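Local coordinates for alginate biosynthesis protein AlgX (Pseudomonas aeruginosa, PDB 4KNC) that takes part in O-acetylating the exopolysaccharide alginate and protects the polymer from degradation as it crosses the periplasm, at residues T59-E62 / G63-L67; L91-R94 / E95-S98. All coordinates share one frame; numbering follows the deposited sequence.

Contact 1: T59-E62 / G63-L67; sequences TSAE and GWREL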
loop_
_atom_site.group_PDB
_atom_site.type_symbol
_atom_site.label_atom_id
_atom_site.label_comp_id
_atom_site.label_asym_id
_atom_site.label_seq_id
_atom_site.Cartn_x
_atom_site.Cartn_y
_atom_site.Cartn_z
ATOM N N THR A 59 1.302 -2.850 -15.000
ATOM C CA THR A 59 2.378 -1.882 -14.937
ATOM C C THR A 59 3.399 -2.164 -16.039
ATOM O O THR A 59 3.227 -3.089 -16.828
ATOM C CB THR A 59 3.084 -1.924 -13.569
ATOM O OG1 THR A 59 4.103 -0.913 -13.529
ATOM C CG2 THR A 59 3.721 -3.295 -13.334
ATOM N N SER A 60 4.459 -1.360 -16.080
ATOM C CA SER A 60 5.525 -1.506 -17.073
ATOM C C SER A 60 6.409 -2.713 -16.788
ATOM O O SER A 60 6.344 -3.291 -15.698
ATOM C CB SER A 60 6.406 -0.263 -17.060
ATOM O OG SER A 60 7.134 -0.195 -15.850
ATOM N N ALA A 61 7.244 -3.076 -17.765
ATOM C CA ALA A 61 8.178 -4.187 -17.619
ATOM C C ALA A 61 9.091 -3.967 -16.420
ATOM O O ALA A 61 9.384 -4.894 -15.652
ATOM C CB ALA A 61 9.006 -4.357 -18.888
ATOM N N GLU A 62 9.538 -2.725 -16.270
ATOM C CA GLU A 62 10.322 -2.324 -15.108
ATOM C C GLU A 62 9.561 -2.573 -13.792
ATOM O O GLU A 62 10.137 -3.038 -12.806
ATOM C CB GLU A 62 10.741 -0.855 -15.232
ATOM C CG GLU A 62 11.373 -0.255 -13.972
ATOM C CD GLU A 62 12.721 -0.876 -13.606
ATOM O OE1 GLU A 62 13.291 -1.643 -14.418
ATOM O OE2 GLU A 62 13.214 -0.594 -12.491
ATOM N N GLY A 63 8.269 -2.265 -13.787
ATOM C CA GLY A 63 7.436 -2.524 -12.625
ATOM C C GLY A 63 7.411 -3.993 -12.263
ATOM O O GLY A 63 7.549 -4.354 -11.090
ATOM N N TRP A 64 7.238 -4.847 -13.269
ATOM C CA TRP A 64 7.225 -6.291 -13.023
ATOM C C TRP A 64 8.566 -6.806 -12.501
ATOM O O TRP A 64 8.603 -7.664 -11.607
ATOM C CB TRP A 64 6.741 -7.071 -14.254
ATOM C CG TRP A 64 5.290 -6.785 -14.548
ATOM C CD1 TRP A 64 4.787 -6.141 -15.636
ATOM C CD2 TRP A 64 4.165 -7.094 -13.707
ATOM N NE1 TRP A 64 3.412 -6.041 -15.537
ATOM C CE2 TRP A 64 3.008 -6.625 -14.363
ATOM C CE3 TRP A 64 4.023 -7.732 -12.471
ATOM C CZ2 TRP A 64 1.728 -6.769 -13.824
ATOM C CZ3 TRP A 64 2.759 -7.887 -11.945
ATOM C CH2 TRP A 64 1.624 -7.395 -12.616
ATOM N N ARG A 65 9.660 -6.251 -13.022
ATOM C CA ARG A 65 10.983 -6.590 -12.493
ATOM C C ARG A 65 11.161 -6.157 -11.036
ATOM O O ARG A 65 11.717 -6.895 -10.222
ATOM C CB ARG A 65 12.103 -5.988 -13.353
ATOM C CG ARG A 65 12.298 -6.690 -14.683
ATOM C CD ARG A 65 13.609 -6.288 -15.327
ATOM N NE ARG A 65 13.732 -4.842 -15.469
ATOM C CZ ARG A 65 13.344 -4.166 -16.544
ATOM N NH1 ARG A 65 12.806 -4.805 -17.578
ATOM N NH2 ARG A 65 13.499 -2.851 -16.590
ATOM N N GLU A 66 10.691 -4.958 -10.709
ATOM C CA GLU A 66 10.817 -4.457 -9.345
ATOM C C GLU A 66 9.972 -5.300 -8.383
ATOM O O GLU A 66 10.387 -5.583 -7.252
ATOM C CB GLU A 66 10.422 -2.981 -9.271
ATOM C CG GLU A 66 11.457 -2.018 -9.893
ATOM C CD GLU A 66 10.949 -0.584 -9.983
ATOM O OE1 GLU A 66 9.834 -0.388 -10.505
ATOM O OE2 GLU A 66 11.648 0.347 -9.525
ATOM N N LEU A 67 8.792 -5.708 -8.841
ATOM C CA LEU A 67 7.917 -6.529 -8.013
ATOM C C LEU A 67 8.576 -7.874 -7.740
ATOM O O LEU A 67 8.617 -8.322 -6.591
ATOM C CB LEU A 67 6.537 -6.689 -8.652
ATOM C CG LEU A 67 5.601 -5.476 -8.456
ATOM C CD1 LEU A 67 4.433 -5.488 -9.421
ATOM C CD2 LEU A 67 5.096 -5.421 -7.028
HETATM O O HOH W 1 1.018 -5.172 -17.038
#
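With chi1 of T59 at -178°, OG1 lies trans to the backbone N and the methyl CG2 is left between N and the carbonyl carbon, from where it meets the indole of W64; chi1 of S60, near +60°, swings OG back over the first turn of helix 61-76. They lie at the N-terminus of that helix, with S60 as N-cap. S60 OG accepts from G63 N at 3.1 Å, replacing the carbonyl that a preceding turn would have offered, and a serine hydroxyl on so short a stem suits the task. The regular i to i+4 pattern starts at once, W64 N giving to S60 O, followed by R65 N to A61 O and E66 N to E62 O. T59 OG1 comes within 3.8 Å of G63 CA, and the bare alpha carbon of glycine suits this close approach.

T59 CG2 sits over one face of W64, 3.6 Å from the centroid of the five-membered ring and 13° off its normal, a CH-pi contact. The ring also meets F121 of helix 107-123 edge to face. On the outer side, E62 and R65 cross at about a right angle in an i to i+3 salt bridge between E62 OE1 and R65 NH2, modelled so short that its exact length is doubtful; acidic side chains near a helix N-terminus probably also interact favourably with the helix dipole. E66 OE2 comes within 3.5 Å of E62 OE2, a repulsion that the arginine probably eases. At the indole edge a water lies in the ring plane, accepting from W64 NE1 at 3.0 Å and from T59 N at 3.1 Å.

Contact 2: L91-R94 / E95-S98; sequences LVNR and EKLS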
loop_
_atom_site.group_PDB
_atom_site.type_symbol
_atom_site.label_atom_id
_atom_site.label_comp_id
_atom_site.label_asym_id
_atom_site.label_seq_id
_atom_site.Cartn_x
_atom_site.Cartn_y
_atom_site.Cartn_z
ATOM N N LEU A 91 -15.968 -3.883 -12.597
ATOM C CA LEU A 91 -15.907 -5.335 -12.764
ATOM C C LEU A 91 -16.868 -6.039 -11.828
ATOM O O LEU A 91 -17.482 -7.031 -12.200
ATOM C CB LEU A 91 -14.492 -5.874 -12.547
ATOM C CG LEU A 91 -13.508 -5.573 -13.677
ATOM C CD1 LEU A 91 -12.077 -5.754 -13.185
ATOM C CD2 LEU A 91 -13.780 -6.450 -14.896
ATOM N N VAL A 92 -17.015 -5.540 -10.609
ATOM C CA VAL A 92 -17.846 -6.273 -9.656
ATOM C C VAL A 92 -19.316 -5.882 -9.766
ATOM O O VAL A 92 -20.216 -6.736 -9.812
ATOM C CB VAL A 92 -17.361 -6.081 -8.210
ATOM C CG1 VAL A 92 -18.312 -6.754 -7.249
ATOM C CG2 VAL A 92 -15.952 -6.648 -8.034
ATOM N N ASN A 93 -19.559 -4.579 -9.811
ATOM C CA ASN A 93 -20.917 -4.064 -9.806
ATOM C C ASN A 93 -21.361 -3.534 -11.166
ATOM O O ASN A 93 -22.175 -2.609 -11.244
ATOM C CB ASN A 93 -21.078 -3.004 -8.720
ATOM C CG ASN A 93 -21.140 -3.609 -7.325
ATOM O OD1 ASN A 93 -20.272 -3.350 -6.478
ATOM N ND2 ASN A 93 -22.179 -4.415 -7.075
ATOM N N ARG A 94 -20.806 -4.121 -12.228
ATOM C CA ARG A 94 -21.306 -3.921 -13.589
ATOM C C ARG A 94 -22.832 -3.735 -13.680
ATOM O O ARG A 94 -23.304 -2.786 -14.300
ATOM C CB ARG A 94 -20.895 -5.097 -14.481
ATOM C CG ARG A 94 -21.292 -4.928 -15.941
ATOM C CD ARG A 94 -21.111 -6.213 -16.730
ATOM N NE ARG A 94 -21.173 -5.963 -18.165
ATOM C CZ ARG A 94 -21.170 -6.917 -19.089
ATOM N NH1 ARG A 94 -21.113 -8.188 -18.721
ATOM N NH2 ARG A 94 -21.224 -6.600 -20.375
ATOM N N GLU A 95 -23.595 -4.628 -13.052
ATOM C CA GLU A 95 -25.055 -4.635 -13.229
ATOM C C GLU A 95 -25.781 -3.401 -12.691
ATOM O O GLU A 95 -26.952 -3.191 -13.002
ATOM C CB GLU A 95 -25.692 -5.917 -12.666
ATOM C CG GLU A 95 -25.274 -7.211 -13.404
ATOM C CD GLU A 95 -25.410 -7.122 -14.931
ATOM O OE1 GLU A 95 -26.404 -6.559 -15.423
ATOM O OE2 GLU A 95 -24.521 -7.621 -15.654
ATOM N N LYS A 96 -25.098 -2.586 -11.892
ATOM C CA LYS A 96 -25.709 -1.358 -11.378
ATOM C C LYS A 96 -25.661 -0.220 -12.404
ATOM O O LYS A 96 -26.272 0.835 -12.214
ATOM C CB LYS A 96 -25.033 -0.935 -10.076
ATOM C CG LYS A 96 -25.027 -2.029 -9.000
ATOM C CD LYS A 96 -26.423 -2.302 -8.467
ATOM C CE LYS A 96 -26.368 -3.225 -7.254
ATOM N NZ LYS A 96 -27.717 -3.477 -6.673
ATOM N N LEU A 97 -24.932 -0.441 -13.494
ATOM C CA LEU A 97 -24.832 0.532 -14.582
ATOM C C LEU A 97 -26.163 0.751 -15.303
ATOM O O LEU A 97 -27.024 -0.126 -15.320
ATOM C CB LEU A 97 -23.778 0.070 -15.593
ATOM C CG LEU A 97 -22.356 0.121 -15.027
ATOM C CD1 LEU A 97 -21.375 -0.444 -16.008
ATOM C CD2 LEU A 97 -21.989 1.567 -14.653
ATOM N N SER A 98 -26.321 1.927 -15.902
ATOM C CA SER A 98 -27.439 2.175 -16.797
ATOM C C SER A 98 -27.219 1.346 -18.061
ATOM O O SER A 98 -26.083 0.936 -18.359
ATOM C CB SER A 98 -27.524 3.666 -17.137
ATOM O OG SER A 98 -26.631 3.981 -18.183
HETATM O O HOH W 2 -22.916 -6.527 -10.928
#
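R94 and L97 meet where the chain leaves helix 89-93: L97 CG lies 3.1 Å from R94 O, the same oxygen that accepts from L97 N at 3.0 Å. One residue earlier, K96 N gives to N93 O, also at 3.0 Å. Both are i to i+3 bonds, as in a 3-10 turn. This is the close-packed side. The side chain of buried L97 touches F47 of strand 46-48, while the aliphatic CG of K96 runs alongside N93 CB at 4.1 Å. N93 suits its inward place because its amide can both give and accept: ND2 donates to E137 and OD1 takes the N-H of Y144.

The other side is looser. With CG trans to the backbone N (chi1 -176°) and the chain stretched out, R94 lies beside E95, yet NE and OE2 stay 4.5 Å apart; the stronger partners are D136 for the arginine and K102 for the glutamate. A water there links V92 O and E95 N, accepting from the N-H and donating to the carbonyl. The whole is a helix C-terminus passing through a 3-10 turn toward S98, the N-cap of helix 99-104.

In the fold
Both contacts belong to the SGNH hydrolase-like domain and follow one another in the chain, flanking strand 80-85, an outermost strand of the parallel sheet: helix 61-76, begun at contact 1, leads into it, and helix 89-93, part of contact 2, comes after it. Their centres are 30 Å apart and their nearest atoms about 14 Å, so they do not touch, although both pack against helix 107-123, through W64 and L67 in one and L91 and R94 in the other. Contact 1 lies away from the probable catalytic residues. Contact 2 is closer: the side chain of N93 is about 10 Å from that of D148 and about 11 Å from that of H150, which with S243 probably form the catalytic triad.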